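Local coordinates for protein E (Haemophilus influenzae, PDB 3ZH5), which acts as a multifunctional surface adhesin that binds host epithelial cells and the host proteins vitronectin, laminin and plasminogen, at residues E30-D35 with Q40-D45; V23-D28 with Q69-N74; Y78-V83 with T114-A119; T10-R13 with I17-V20; L54-Y57 with Y63-S66. All coordinates share one frame; numbering follows the deposited sequence.

Contact 1: residues E30-D35 with Q40-D45. With EDO (1,2-ethanediol), chain C.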
# COMPACT_ATOMS: atom_id res chain seq x y z
N GLU A 30 -3.04 0.79 10.72
CA GLU A 30 -2.21 1.15 11.87
C GLU A 30 -1.15 2.17 11.47
O GLU A 30 -0.72 2.99 12.31
CB GLU A 30 -1.55 -0.10 12.45
CG GLU A 30 -0.80 0.10 13.76
CD GLU A 30 0.57 0.74 13.57
OE1 GLU A 30 1.05 0.75 12.41
OE2 GLU A 30 1.14 1.25 14.57
N SER A 31 -0.73 2.10 10.21
CA SER A 31 0.32 2.96 9.65
C SER A 31 -0.09 4.39 9.30
O SER A 31 0.77 5.23 8.96
CB SER A 31 0.85 2.29 8.38
OG SER A 31 0.00 2.49 7.26
N ILE A 32 -1.36 4.73 9.45
CA ILE A 32 -1.89 6.02 9.00
C ILE A 32 -1.40 7.17 9.90
O ILE A 32 -1.46 7.09 11.14
CB ILE A 32 -3.44 6.00 8.94
CG1 ILE A 32 -3.88 5.06 7.82
CG2 ILE A 32 -4.06 7.41 8.76
CD1 ILE A 32 -5.37 4.78 7.69
N TRP A 33 -0.90 8.23 9.27
CA TRP A 33 -0.47 9.45 10.00
C TRP A 33 -1.08 10.65 9.32
O TRP A 33 -0.87 10.86 8.12
CB TRP A 33 1.02 9.62 9.95
CG TRP A 33 1.44 10.81 10.71
CD1 TRP A 33 1.28 10.99 12.05
CD2 TRP A 33 2.05 12.00 10.20
NE1 TRP A 33 1.79 12.22 12.42
CE2 TRP A 33 2.26 12.86 11.29
CE3 TRP A 33 2.46 12.42 8.92
CZ2 TRP A 33 2.86 14.10 11.15
CZ3 TRP A 33 3.06 13.66 8.78
CH2 TRP A 33 3.25 14.49 9.89
N VAL A 34 -1.88 11.40 10.05
CA VAL A 34 -2.47 12.61 9.48
C VAL A 34 -1.54 13.76 9.83
O VAL A 34 -1.22 13.92 10.98
CB VAL A 34 -3.85 12.87 10.06
CG1 VAL A 34 -4.39 14.23 9.59
CG2 VAL A 34 -4.81 11.73 9.66
N ASP A 35 -1.10 14.52 8.83
CA ASP A 35 -0.18 15.66 9.03
C ASP A 35 -0.71 16.71 9.98
O ASP A 35 -1.89 17.13 9.88
CB ASP A 35 0.12 16.29 7.64
CG ASP A 35 1.25 17.31 7.68
OD1 ASP A 35 0.99 18.49 7.98
OD2 ASP A 35 2.37 16.95 7.29
N GLN A 40 -5.41 17.71 5.79
CA GLN A 40 -5.93 17.05 4.58
C GLN A 40 -4.89 16.08 4.01
O GLN A 40 -5.19 15.28 3.12
CB GLN A 40 -6.34 18.10 3.54
CG GLN A 40 -7.73 18.74 3.79
CD GLN A 40 -8.88 17.76 3.55
OE1 GLN A 40 -8.95 16.71 4.20
NE2 GLN A 40 -9.76 18.07 2.59
N ILE A 41 -3.67 16.13 4.55
CA ILE A 41 -2.59 15.32 4.01
C ILE A 41 -2.42 14.08 4.88
O ILE A 41 -2.30 14.19 6.09
CB ILE A 41 -1.28 16.16 3.89
CG1 ILE A 41 -1.43 17.16 2.75
CG2 ILE A 41 -0.10 15.26 3.57
CD1 ILE A 41 -0.19 17.98 2.49
N VAL A 42 -2.51 12.88 4.30
CA VAL A 42 -2.41 11.68 5.11
C VAL A 42 -1.39 10.75 4.57
O VAL A 42 -1.41 10.44 3.39
CB VAL A 42 -3.79 10.91 5.16
CG1 VAL A 42 -3.71 9.74 6.12
CG2 VAL A 42 -4.92 11.84 5.55
N HIS A 43 -0.54 10.25 5.46
CA HIS A 43 0.48 9.26 5.11
C HIS A 43 0.00 7.86 5.50
O HIS A 43 -0.59 7.66 6.59
CB HIS A 43 1.82 9.50 5.83
CG HIS A 43 2.50 10.81 5.54
ND1 HIS A 43 3.86 10.93 5.53
CD2 HIS A 43 2.01 12.05 5.32
CE1 HIS A 43 4.19 12.19 5.26
NE2 HIS A 43 3.08 12.88 5.12
N PHE A 44 0.26 6.88 4.65
CA PHE A 44 -0.12 5.49 4.95
C PHE A 44 0.67 4.47 4.18
O PHE A 44 1.18 4.78 3.12
CB PHE A 44 -1.62 5.28 4.68
CG PHE A 44 -2.01 5.32 3.23
CD1 PHE A 44 -2.34 6.51 2.62
CD2 PHE A 44 -2.16 4.16 2.51
CE1 PHE A 44 -2.75 6.54 1.29
CE2 PHE A 44 -2.56 4.18 1.18
CZ PHE A 44 -2.85 5.39 0.58
N ASP A 45 0.76 3.23 4.69
CA ASP A 45 1.28 2.11 3.89
C ASP A 45 0.18 1.37 3.13
O ASP A 45 -0.83 1.01 3.68
CB ASP A 45 2.02 1.09 4.73
CG ASP A 45 3.31 1.63 5.32
OD1 ASP A 45 3.82 2.69 4.85
OD2 ASP A 45 3.84 0.97 6.24
C1 EDO C . 3.91 16.18 2.79
O1 EDO C . 3.68 17.14 1.75
C2 EDO C . 3.30 16.66 4.11
O2 EDO C . 2.95 15.55 4.98

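Contact 2: residues V23-D28 with Q69-N74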
# COMPACT_ATOMS: atom_id res chain seq x y z
N VAL A 23 -8.49 -7.95 -4.27
CA VAL A 23 -8.72 -8.52 -2.94
C VAL A 23 -7.40 -8.73 -2.17
O VAL A 23 -7.41 -9.04 -0.98
CB VAL A 23 -9.54 -9.82 -2.97
CG1 VAL A 23 -10.92 -9.56 -3.62
CG2 VAL A 23 -8.80 -10.92 -3.71
N ASN A 24 -6.27 -8.54 -2.84
CA ASN A 24 -4.97 -8.64 -2.16
C ASN A 24 -4.27 -7.33 -1.94
O ASN A 24 -3.10 -7.33 -1.61
CB ASN A 24 -4.05 -9.58 -2.95
CG ASN A 24 -4.62 -10.98 -2.99
OD1 ASN A 24 -4.99 -11.50 -1.93
ND2 ASN A 24 -4.78 -11.57 -4.19
N TYR A 25 -4.96 -6.23 -2.17
CA TYR A 25 -4.36 -4.91 -1.97
C TYR A 25 -5.05 -4.32 -0.75
O TYR A 25 -6.28 -4.32 -0.69
CB TYR A 25 -4.62 -4.03 -3.20
CG TYR A 25 -3.74 -2.80 -3.29
CD1 TYR A 25 -3.90 -1.77 -2.40
CD2 TYR A 25 -2.78 -2.67 -4.29
CE1 TYR A 25 -3.09 -0.63 -2.46
CE2 TYR A 25 -1.98 -1.54 -4.37
CZ TYR A 25 -2.14 -0.52 -3.46
OH TYR A 25 -1.35 0.61 -3.51
N TYR A 26 -4.27 -3.84 0.22
CA TYR A 26 -4.83 -3.35 1.49
C TYR A 26 -4.22 -2.01 1.93
O TYR A 26 -3.12 -1.65 1.54
CB TYR A 26 -4.53 -4.34 2.62
CG TYR A 26 -5.00 -5.75 2.41
CD1 TYR A 26 -4.24 -6.66 1.66
CD2 TYR A 26 -6.20 -6.19 2.97
CE1 TYR A 26 -4.69 -7.99 1.46
CE2 TYR A 26 -6.64 -7.51 2.78
CZ TYR A 26 -5.87 -8.40 2.05
OH TYR A 26 -6.34 -9.71 1.85
N ILE A 27 -4.96 -1.29 2.76
CA ILE A 27 -4.39 -0.16 3.53
C ILE A 27 -4.05 -0.70 4.90
O ILE A 27 -4.85 -1.41 5.49
CB ILE A 27 -5.42 0.94 3.75
CG1 ILE A 27 -5.79 1.58 2.42
CG2 ILE A 27 -4.91 1.98 4.79
CD1 ILE A 27 -7.07 2.32 2.51
N ASP A 28 -2.85 -0.42 5.41
CA ASP A 28 -2.52 -0.86 6.74
C ASP A 28 -2.98 0.27 7.62
O ASP A 28 -2.38 1.37 7.65
CB ASP A 28 -1.04 -1.22 6.85
CG ASP A 28 -0.56 -1.40 8.30
OD1 ASP A 28 -1.38 -1.33 9.25
OD2 ASP A 28 0.66 -1.66 8.48
N GLN A 69 4.18 -0.37 0.57
CA GLN A 69 4.51 0.87 -0.12
C GLN A 69 4.02 2.06 0.65
O GLN A 69 2.84 2.16 0.97
CB GLN A 69 3.89 0.90 -1.50
CG GLN A 69 4.54 -0.09 -2.42
CD GLN A 69 4.00 -0.02 -3.81
OE1 GLN A 69 2.79 -0.06 -4.04
NE2 GLN A 69 4.90 0.07 -4.76
N TYR A 70 4.94 2.97 0.92
CA TYR A 70 4.63 4.20 1.62
C TYR A 70 3.99 5.19 0.68
O TYR A 70 4.60 5.60 -0.34
CB TYR A 70 5.93 4.78 2.13
CG TYR A 70 5.80 5.90 3.16
CD1 TYR A 70 5.11 7.07 2.87
CD2 TYR A 70 6.38 5.77 4.40
CE1 TYR A 70 4.99 8.09 3.84
CE2 TYR A 70 6.26 6.77 5.36
CZ TYR A 70 5.57 7.93 5.07
OH TYR A 70 5.46 8.92 6.07
N LYS A 71 2.78 5.59 1.01
CA LYS A 71 2.03 6.58 0.23
C LYS A 71 1.78 7.87 1.02
O LYS A 71 1.64 7.82 2.24
CB LYS A 71 0.66 6.00 -0.15
CG LYS A 71 0.74 4.67 -0.85
CD LYS A 71 1.34 4.79 -2.26
CE LYS A 71 0.99 3.54 -3.06
NZ LYS A 71 1.71 3.44 -4.34
N ILE A 72 1.61 8.98 0.29
CA ILE A 72 1.13 10.20 0.86
C ILE A 72 -0.00 10.67 -0.01
O ILE A 72 0.14 10.84 -1.26
CB ILE A 72 2.22 11.31 0.90
CG1 ILE A 72 3.41 10.88 1.76
CG2 ILE A 72 1.60 12.62 1.38
CD1 ILE A 72 4.63 11.76 1.67
N LEU A 73 -1.15 10.84 0.65
CA LEU A 73 -2.36 11.32 0.01
C LEU A 73 -2.74 12.73 0.42
O LEU A 73 -2.83 13.04 1.61
CB LEU A 73 -3.52 10.33 0.32
CG LEU A 73 -4.93 10.76 -0.09
CD1 LEU A 73 -5.02 10.68 -1.60
CD2 LEU A 73 -5.98 9.83 0.59
N ASN A 74 -3.03 13.57 -0.56
CA ASN A 74 -3.70 14.83 -0.33
C ASN A 74 -5.22 14.75 -0.62
O ASN A 74 -5.62 14.65 -1.77
CB ASN A 74 -3.05 15.92 -1.16
CG ASN A 74 -3.54 17.29 -0.80
OD1 ASN A 74 -4.43 17.44 0.04
ND2 ASN A 74 -2.94 18.31 -1.39
O HOH W 1 0.51 1.10 -5.22

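Contact 3: residues Y78-V83 with T114-A119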
# COMPACT_ATOMS: atom_id res chain seq x y z
N TYR A 78 -6.77 14.87 -4.26
CA TYR A 78 -6.53 13.47 -4.57
C TYR A 78 -5.20 13.24 -5.32
O TYR A 78 -5.10 12.36 -6.19
CB TYR A 78 -7.72 12.88 -5.35
CG TYR A 78 -8.87 12.35 -4.50
CD1 TYR A 78 -9.30 13.01 -3.37
CD2 TYR A 78 -9.54 11.17 -4.85
CE1 TYR A 78 -10.33 12.51 -2.58
CE2 TYR A 78 -10.57 10.66 -4.09
CZ TYR A 78 -10.97 11.35 -2.95
OH TYR A 78 -11.99 10.88 -2.17
N HIS A 79 -4.16 13.99 -4.95
CA HIS A 79 -2.80 13.62 -5.33
C HIS A 79 -2.30 12.56 -4.39
O HIS A 79 -2.47 12.67 -3.16
CB HIS A 79 -1.84 14.82 -5.26
CG HIS A 79 -2.06 15.84 -6.33
ND1 HIS A 79 -1.28 16.99 -6.45
CD2 HIS A 79 -2.99 15.92 -7.31
CE1 HIS A 79 -1.74 17.72 -7.44
NE2 HIS A 79 -2.78 17.10 -7.98
N LEU A 80 -1.65 11.56 -4.96
CA LEU A 80 -1.14 10.41 -4.24
C LEU A 80 0.30 10.25 -4.64
O LEU A 80 0.59 10.05 -5.83
CB LEU A 80 -1.86 9.11 -4.65
CG LEU A 80 -1.48 7.90 -3.78
CD1 LEU A 80 -2.03 8.09 -2.39
CD2 LEU A 80 -2.05 6.63 -4.28
N THR A 81 1.21 10.38 -3.68
CA THR A 81 2.64 10.19 -3.93
C THR A 81 3.11 8.82 -3.46
O THR A 81 2.80 8.38 -2.33
CB THR A 81 3.41 11.29 -3.18
OG1 THR A 81 2.86 12.57 -3.57
CG2 THR A 81 4.90 11.20 -3.41
N GLN A 82 3.82 8.14 -4.34
CA GLN A 82 4.52 6.90 -4.02
C GLN A 82 5.89 7.30 -3.53
O GLN A 82 6.66 7.93 -4.28
CB GLN A 82 4.64 5.99 -5.25
CG GLN A 82 5.65 4.83 -5.18
CD GLN A 82 5.44 3.80 -4.11
OE1 GLN A 82 4.32 3.54 -3.65
NE2 GLN A 82 6.53 3.15 -3.73
N VAL A 83 6.21 6.91 -2.29
CA VAL A 83 7.47 7.34 -1.65
C VAL A 83 8.51 6.24 -1.62
O VAL A 83 9.70 6.49 -1.85
CB VAL A 83 7.19 7.81 -0.20
CG1 VAL A 83 8.48 8.04 0.57
CG2 VAL A 83 6.34 9.07 -0.27
N THR A 114 -10.81 3.03 -9.78
CA THR A 114 -9.43 2.51 -9.75
C THR A 114 -9.13 2.13 -8.31
O THR A 114 -9.79 2.61 -7.40
CB THR A 114 -8.33 3.53 -10.20
OG1 THR A 114 -8.16 4.51 -9.17
CG2 THR A 114 -8.68 4.23 -11.49
N THR A 115 -8.13 1.27 -8.11
CA THR A 115 -7.94 0.69 -6.79
C THR A 115 -7.54 1.76 -5.81
O THR A 115 -7.99 1.81 -4.64
CB THR A 115 -6.90 -0.44 -6.75
OG1 THR A 115 -7.31 -1.51 -7.62
CG2 THR A 115 -6.77 -0.97 -5.35
N LEU A 116 -6.66 2.65 -6.24
CA LEU A 116 -6.15 3.60 -5.28
C LEU A 116 -7.15 4.72 -5.01
O LEU A 116 -7.15 5.32 -3.92
CB LEU A 116 -4.79 4.11 -5.72
CG LEU A 116 -3.72 3.06 -5.35
CD1 LEU A 116 -2.34 3.42 -5.88
CD2 LEU A 116 -3.68 2.94 -3.86
N TYR A 117 -8.04 4.98 -5.96
CA TYR A 117 -9.09 5.95 -5.71
C TYR A 117 -9.99 5.47 -4.59
O TYR A 117 -10.37 6.27 -3.75
CB TYR A 117 -9.90 6.15 -6.97
CG TYR A 117 -10.97 7.23 -6.92
CD1 TYR A 117 -12.25 6.94 -6.47
CD2 TYR A 117 -10.71 8.51 -7.40
CE1 TYR A 117 -13.23 7.91 -6.46
CE2 TYR A 117 -11.69 9.49 -7.40
CZ TYR A 117 -12.94 9.19 -6.93
OH TYR A 117 -13.93 10.16 -6.92
N ASN A 118 -10.32 4.16 -4.55
CA ASN A 118 -11.11 3.59 -3.44
C ASN A 118 -10.42 3.80 -2.11
O ASN A 118 -11.07 4.11 -1.08
CB ASN A 118 -11.38 2.08 -3.70
CG ASN A 118 -12.26 1.40 -2.62
OD1 ASN A 118 -11.85 0.37 -2.05
ND2 ASN A 118 -13.47 1.94 -2.37
N ALA A 119 -9.10 3.65 -2.12
CA ALA A 119 -8.33 3.88 -0.92
C ALA A 119 -8.52 5.32 -0.46
O ALA A 119 -8.76 5.55 0.72
CB ALA A 119 -6.86 3.60 -1.11

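Contact 4: residues T10-R13 with I17-V20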
# COMPACT_ATOMS: atom_id res chain seq x y z
N THR A 10 -6.98 -15.27 2.57
CA THR A 10 -8.33 -14.79 2.38
C THR A 10 -8.83 -14.10 3.63
O THR A 10 -9.57 -13.12 3.56
CB THR A 10 -9.32 -15.94 2.11
OG1 THR A 10 -8.73 -16.91 1.24
CG2 THR A 10 -10.60 -15.39 1.50
N ASP A 11 -8.46 -14.64 4.79
CA ASP A 11 -8.75 -13.97 6.05
C ASP A 11 -7.89 -12.72 6.22
O ASP A 11 -6.67 -12.77 6.05
CB ASP A 11 -8.52 -14.93 7.22
CG ASP A 11 -9.53 -16.06 7.25
OD1 ASP A 11 -10.61 -15.93 6.62
OD2 ASP A 11 -9.24 -17.08 7.92
N VAL A 12 -8.53 -11.60 6.56
CA VAL A 12 -7.85 -10.32 6.67
C VAL A 12 -7.35 -10.03 8.09
O VAL A 12 -8.12 -10.05 9.06
CB VAL A 12 -8.81 -9.19 6.23
CG1 VAL A 12 -8.12 -7.85 6.24
CG2 VAL A 12 -9.40 -9.51 4.87
N ARG A 13 -6.06 -9.76 8.20
CA ARG A 13 -5.44 -9.29 9.43
C ARG A 13 -6.11 -8.02 9.96
O ARG A 13 -6.40 -7.08 9.22
CB ARG A 13 -3.96 -9.04 9.16
CG ARG A 13 -3.17 -8.36 10.26
CD ARG A 13 -2.69 -9.36 11.29
NE ARG A 13 -1.90 -10.45 10.71
CZ ARG A 13 -0.58 -10.41 10.53
NH1 ARG A 13 0.13 -9.34 10.87
NH2 ARG A 13 0.03 -11.46 10.00
N ILE A 17 -7.41 -2.91 5.52
CA ILE A 17 -8.60 -2.56 4.85
C ILE A 17 -8.42 -3.04 3.40
O ILE A 17 -7.53 -2.58 2.68
CB ILE A 17 -8.84 -1.07 4.86
CG1 ILE A 17 -8.83 -0.49 6.29
CG2 ILE A 17 -10.16 -0.76 4.15
CD1 ILE A 17 -9.07 1.00 6.30
N ARG A 18 -9.28 -3.94 2.96
CA ARG A 18 -9.17 -4.49 1.62
C ARG A 18 -9.79 -3.54 0.62
O ARG A 18 -10.83 -2.93 0.87
CB ARG A 18 -9.83 -5.87 1.58
CG ARG A 18 -9.93 -6.53 0.25
CD ARG A 18 -10.66 -7.87 0.45
NE ARG A 18 -9.73 -8.91 0.85
CZ ARG A 18 -10.03 -9.93 1.64
NH1 ARG A 18 -11.25 -10.06 2.15
NH2 ARG A 18 -9.10 -10.83 1.93
N LEU A 19 -9.15 -3.36 -0.53
CA LEU A 19 -9.67 -2.41 -1.50
C LEU A 19 -10.47 -3.09 -2.56
O LEU A 19 -10.32 -4.28 -2.83
CB LEU A 19 -8.52 -1.65 -2.17
CG LEU A 19 -7.73 -0.90 -1.10
CD1 LEU A 19 -6.65 -0.02 -1.66
CD2 LEU A 19 -8.70 -0.08 -0.21
N VAL A 20 -11.31 -2.30 -3.21
CA VAL A 20 -12.04 -2.73 -4.38
C VAL A 20 -11.07 -2.99 -5.55
O VAL A 20 -10.02 -2.36 -5.67
CB VAL A 20 -13.08 -1.64 -4.74
CG1 VAL A 20 -13.55 -1.75 -6.15
CG2 VAL A 20 -14.24 -1.72 -3.78

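Contact 5: residues L54-Y57 with Y63-S66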
# COMPACT_ATOMS: atom_id res chain seq x y z
N LEU A 54 8.58 -12.83 -5.80
CA LEU A 54 9.58 -12.00 -6.44
C LEU A 54 10.93 -12.29 -5.80
O LEU A 54 11.06 -12.24 -4.59
CB LEU A 54 9.24 -10.52 -6.31
CG LEU A 54 7.94 -10.07 -6.98
CD1 LEU A 54 7.75 -8.56 -6.79
CD2 LEU A 54 7.90 -10.44 -8.45
N TYR A 55 11.91 -12.64 -6.62
CA TYR A 55 13.24 -12.96 -6.12
C TYR A 55 14.07 -11.69 -6.09
O TYR A 55 14.78 -11.38 -7.05
CB TYR A 55 13.90 -14.02 -6.99
CG TYR A 55 13.17 -15.35 -6.95
CD1 TYR A 55 12.05 -15.56 -7.72
CD2 TYR A 55 13.62 -16.37 -6.14
CE1 TYR A 55 11.38 -16.78 -7.69
CE2 TYR A 55 12.97 -17.58 -6.10
CZ TYR A 55 11.85 -17.78 -6.87
OH TYR A 55 11.21 -18.99 -6.82
N VAL A 56 13.98 -10.97 -4.98
CA VAL A 56 14.60 -9.66 -4.83
C VAL A 56 15.62 -9.62 -3.70
O VAL A 56 16.02 -8.56 -3.25
CB VAL A 56 13.54 -8.57 -4.55
CG1 VAL A 56 12.82 -8.18 -5.82
CG2 VAL A 56 12.55 -9.03 -3.48
N TYR A 57 16.04 -10.79 -3.24
CA TYR A 57 16.90 -10.89 -2.08
C TYR A 57 18.29 -11.23 -2.52
O TYR A 57 18.48 -11.64 -3.67
CB TYR A 57 16.37 -11.97 -1.16
CG TYR A 57 15.16 -11.53 -0.39
CD1 TYR A 57 13.90 -11.62 -0.97
CD2 TYR A 57 15.27 -11.02 0.88
CE1 TYR A 57 12.78 -11.21 -0.29
CE2 TYR A 57 14.15 -10.62 1.57
CZ TYR A 57 12.91 -10.71 0.98
OH TYR A 57 11.81 -10.31 1.68
N TYR A 63 12.32 -15.52 -1.89
CA TYR A 63 11.37 -14.70 -2.63
C TYR A 63 10.42 -13.96 -1.69
O TYR A 63 10.13 -14.43 -0.60
CB TYR A 63 10.55 -15.58 -3.56
CG TYR A 63 9.88 -16.72 -2.85
CD1 TYR A 63 10.53 -17.94 -2.67
CD2 TYR A 63 8.58 -16.60 -2.34
CE1 TYR A 63 9.91 -19.00 -2.02
CE2 TYR A 63 7.95 -17.66 -1.69
CZ TYR A 63 8.63 -18.85 -1.53
OH TYR A 63 8.04 -19.91 -0.88
N ALA A 64 9.93 -12.81 -2.14
CA ALA A 64 9.03 -12.00 -1.33
C ALA A 64 7.62 -12.52 -1.48
O ALA A 64 7.26 -12.98 -2.56
CB ALA A 64 9.10 -10.56 -1.76
N ARG A 65 6.83 -12.39 -0.42
CA ARG A 65 5.40 -12.70 -0.42
C ARG A 65 4.50 -11.48 -0.34
O ARG A 65 3.32 -11.55 -0.67
CB ARG A 65 5.06 -13.66 0.72
CG ARG A 65 5.70 -15.02 0.55
CD ARG A 65 5.30 -16.00 1.64
NE ARG A 65 6.13 -17.19 1.55
CZ ARG A 65 5.70 -18.43 1.78
NH1 ARG A 65 4.44 -18.65 2.14
NH2 ARG A 65 6.54 -19.44 1.66
N SER A 66 5.02 -10.35 0.12
CA SER A 66 4.22 -9.13 0.10
C SER A 66 5.09 -7.90 -0.16
O SER A 66 6.31 -7.98 -0.11
CB SER A 66 3.42 -8.97 1.41
OG SER A 66 4.30 -8.74 2.54

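Contact 1: residues E30-D35 with Q40-D45
The indole of Trp33 meets the imidazole of His43 edge-to-face, a T-shaped pair with its planes at 86°: CE3 of Trp33 stands over the centre of one face of the His43 ring, 3.6 Å from CD2 of His43. Both side chains project from the same face of a beta hairpin, as an antiparallel hydrogen-bonded pair. Trp33 O accepts a nearly straight bond from His43 N (2.7 Å), while Trp33 N returns one to His43 O. Toward the turn, Asp35 N donates a hydrogen bond to Ile41 O; at the other end the hydroxyl of Ser31, wedged between its own N and carbonyl carbon (chi1 79°), accepts from Asp45 N at 2.8 Å and also bonds to Asp28 O. The opposite face is apolar: CG2 of Ile32 lies 3.5 Å from CG1 of Val42, facing helix 115-128 (Ile32 on Tyr127, Val42 on Ile123). A 1,2-ethanediol, probably from the crystallisation liquor, takes the NE2 proton of His43 on its O2 at 2.7 Å and gives its own proton to Asp35 OD2. With ND1 bonded to the hydroxyl of Tyr70, in this crystal the imidazole is held at both nitrogens, fixing its rotation, and the nearby carboxylate may favour a protonated ring.

Contact 2: residues V23-D28 with Q69-N74
Gln69 opens the contact from strand 64-74, directing its amide toward Tyr25 without touching it closely. Its OE1 stays 4.2 Å from OH of Tyr25, and a water fills the gap, donating to Gln69 OE1 at 2.8 Å. The other end of the amide, NE2, is bonded to the hydroxyl of Thr85, so the group is gripped at both its oxygen and its nitrogen and its orientation is fixed. Two residues on, Lys71 projects from the same side of the strand. Its chain is bent at the second torsion (chi2 -69°) and then runs extended to the ammonium group, bringing CE within 3.8 Å of the Tyr25 OH. NZ gives a proton to the same water at 2.8 Å and has a second partner in Gln82 OE1 on the neighbouring strand 79-88.

From strand 25-34, Tyr25 reaches over with its ring carbon CG anti to the backbone N (chi1 -164°), meeting the lysine head-on from the opposite direction. The water lies at the ring edge, in its plane, 2.6 Å from Tyr25 OH. With three protein groups around it, this water knits together two strands that are separated in the sheet by strand 41-50. The amine, probably charged, would polarise the water and the phenol beside it. The arrangement is a partly buried polar bridge on the helix-bearing side of the antiparallel sheet, beside helix 115-128 of this sheet-and-helix fold.

Contact 3: residues Y78-V83 with T114-A119
Residue 78 and strand 79-88 pass the first turn of helix 115-128 at side-chain distance, the closest CA atoms being those of Tyr78 and Tyr117, 8.0 Å apart, and Leu80 and Leu116, 8.5 Å apart. Two pairs of side chains bridge this space. Just before the strand, Tyr78 brings the CD2-CE2 side of its ring over one face of Tyr117, with CE2 of Tyr78 3.7 Å from CE2 of Tyr117 and displaced toward the rim of that ring. The planes are inclined at 58°, an oblique meeting in which the two side chains cross at about a right angle. Tyr117 comes within range because its CG lies anti to the backbone N (chi1 -175°), which swings the ring from the flank of the helix toward the strand.

The arrangement is that of a helix laid across an antiparallel sheet, its apolar side set on the strand residues that point inward. Leu80 is one of these: its CD2 methyl meets CD1 of Leu116 at 3.6 Å and lies close to the rest of that isobutyl group, while Leu73 and Leu110 add to the same apolar cluster. Leu116 also touches Tyr25.

The helix is started by Thr114 at the N-cap, whose OG1 accepts from Tyr117 N at 3.2 Å; the same hydroxyl is bonded to Thr111 O. This capping bond ties down the backbone of the residue that carries the aromatic contact. The hydroxyl of Tyr78 is hydrogen-bonded to NE2 of Gln121, one turn further along the helix.

Contact 4: residues T10-R13 with I17-V20
Arg18 runs out from its strand with CG anti to the backbone N and the next bond extended, then bends sharply at chi3 (-85°), which swings the guanidinium up to Thr10 and lays one of its faces against Val12. The CG2 methyl of Val12, set beside its own backbone N with CG1 anti to it (chi1 -176°), rests over that face toward the rim, 3.2 Å from NH2 of Arg18 and 3.3 Å from CZ of Arg18. With this methyl carbon only 3.0 Å above the guanidinium plane, the packing is tight. NH2 gives a nearly straight bond (174°) to Thr10 O at 2.8 Å. The acceptor lies in the guanidinium plane, whereas the donor sits well above the plane of the Thr10 carbonyl. Bonds through both NE and NH2 fix the orientation of the guanidinium plane against the methyl.

In the fold, this contact fastens the irregular N-terminal segment 10-13 onto strand 16-19, the outer neighbour of strand 25-34 in the antiparallel sheet. The same arginine is tied to that second strand and the turn before it: NE bonds to Val23 O, and NH2 also to the hydroxyl of Tyr26, whose ring is touched by Val12.

Contact 5: residues L54-Y57 with Y63-S66
Residues 54-57 and 63-66 flank the loop of an antiparallel hairpin, with Leu54 and Ala64 as a hydrogen-bonded pair. Ala64 N donates to Leu54 O at 2.8 Å; the return bond from Leu54 N to Ala64 O is weak at 3.5 Å. The carbonyl oxygen of Leu54 also receives a CA-H contact from Tyr63 CA at 3.2 Å. Beside this pair, CB of Tyr63 stands over the centre of the Tyr55 ring in a CH-pi contact, 4.0 Å from its centroid. CG of Tyr63 sits in the cleft of its own backbone (chi1 54°), and its ring points the same way as that of Tyr55, with the planes inclined at 57°. Tyr57, in the loop, brings its edge to strand 64-74: CE1 lies 3.8 Å from Ala64 N and 4.0 Å from Ala64 CB, while its hydroxyl is bonded to Leu96 O. The methyl of Ala64 also meets CG2 of Val56 and packs on Phe87. Just beyond, Arg65 and Ser66 both face Tyr88 in a classic beta bulge. With one firm backbone bond and one weak one, the CH-pi and methyl contacts around Ala64 and Tyr63 probably contribute much of the hold.

In the fold
Along the chain, contact 4 comes first; contacts 1 and 5 follow, both within the span bridged by contact 2, and contact 3 comes last. All reach one antiparallel sheet. Contact 2 lies near the middle of the molecule, its centre about 8, 10 and 12 Å from those of contacts 3, 1 and 4. It shares strand 25-34 with contact 1 and strand 64-74 with contact 5, and Lys71 bonds to Gln82 in contact 3. Asn118 joins contact 3 to Val20 of contact 4. Contacts 1 and 5, with centres about 26 Å apart, sit on opposite sides of the chain's centre. The Cys75-Cys124 disulfide ties helix 115-128 to the end of strand 64-74, so sheet and helix form one compact unit.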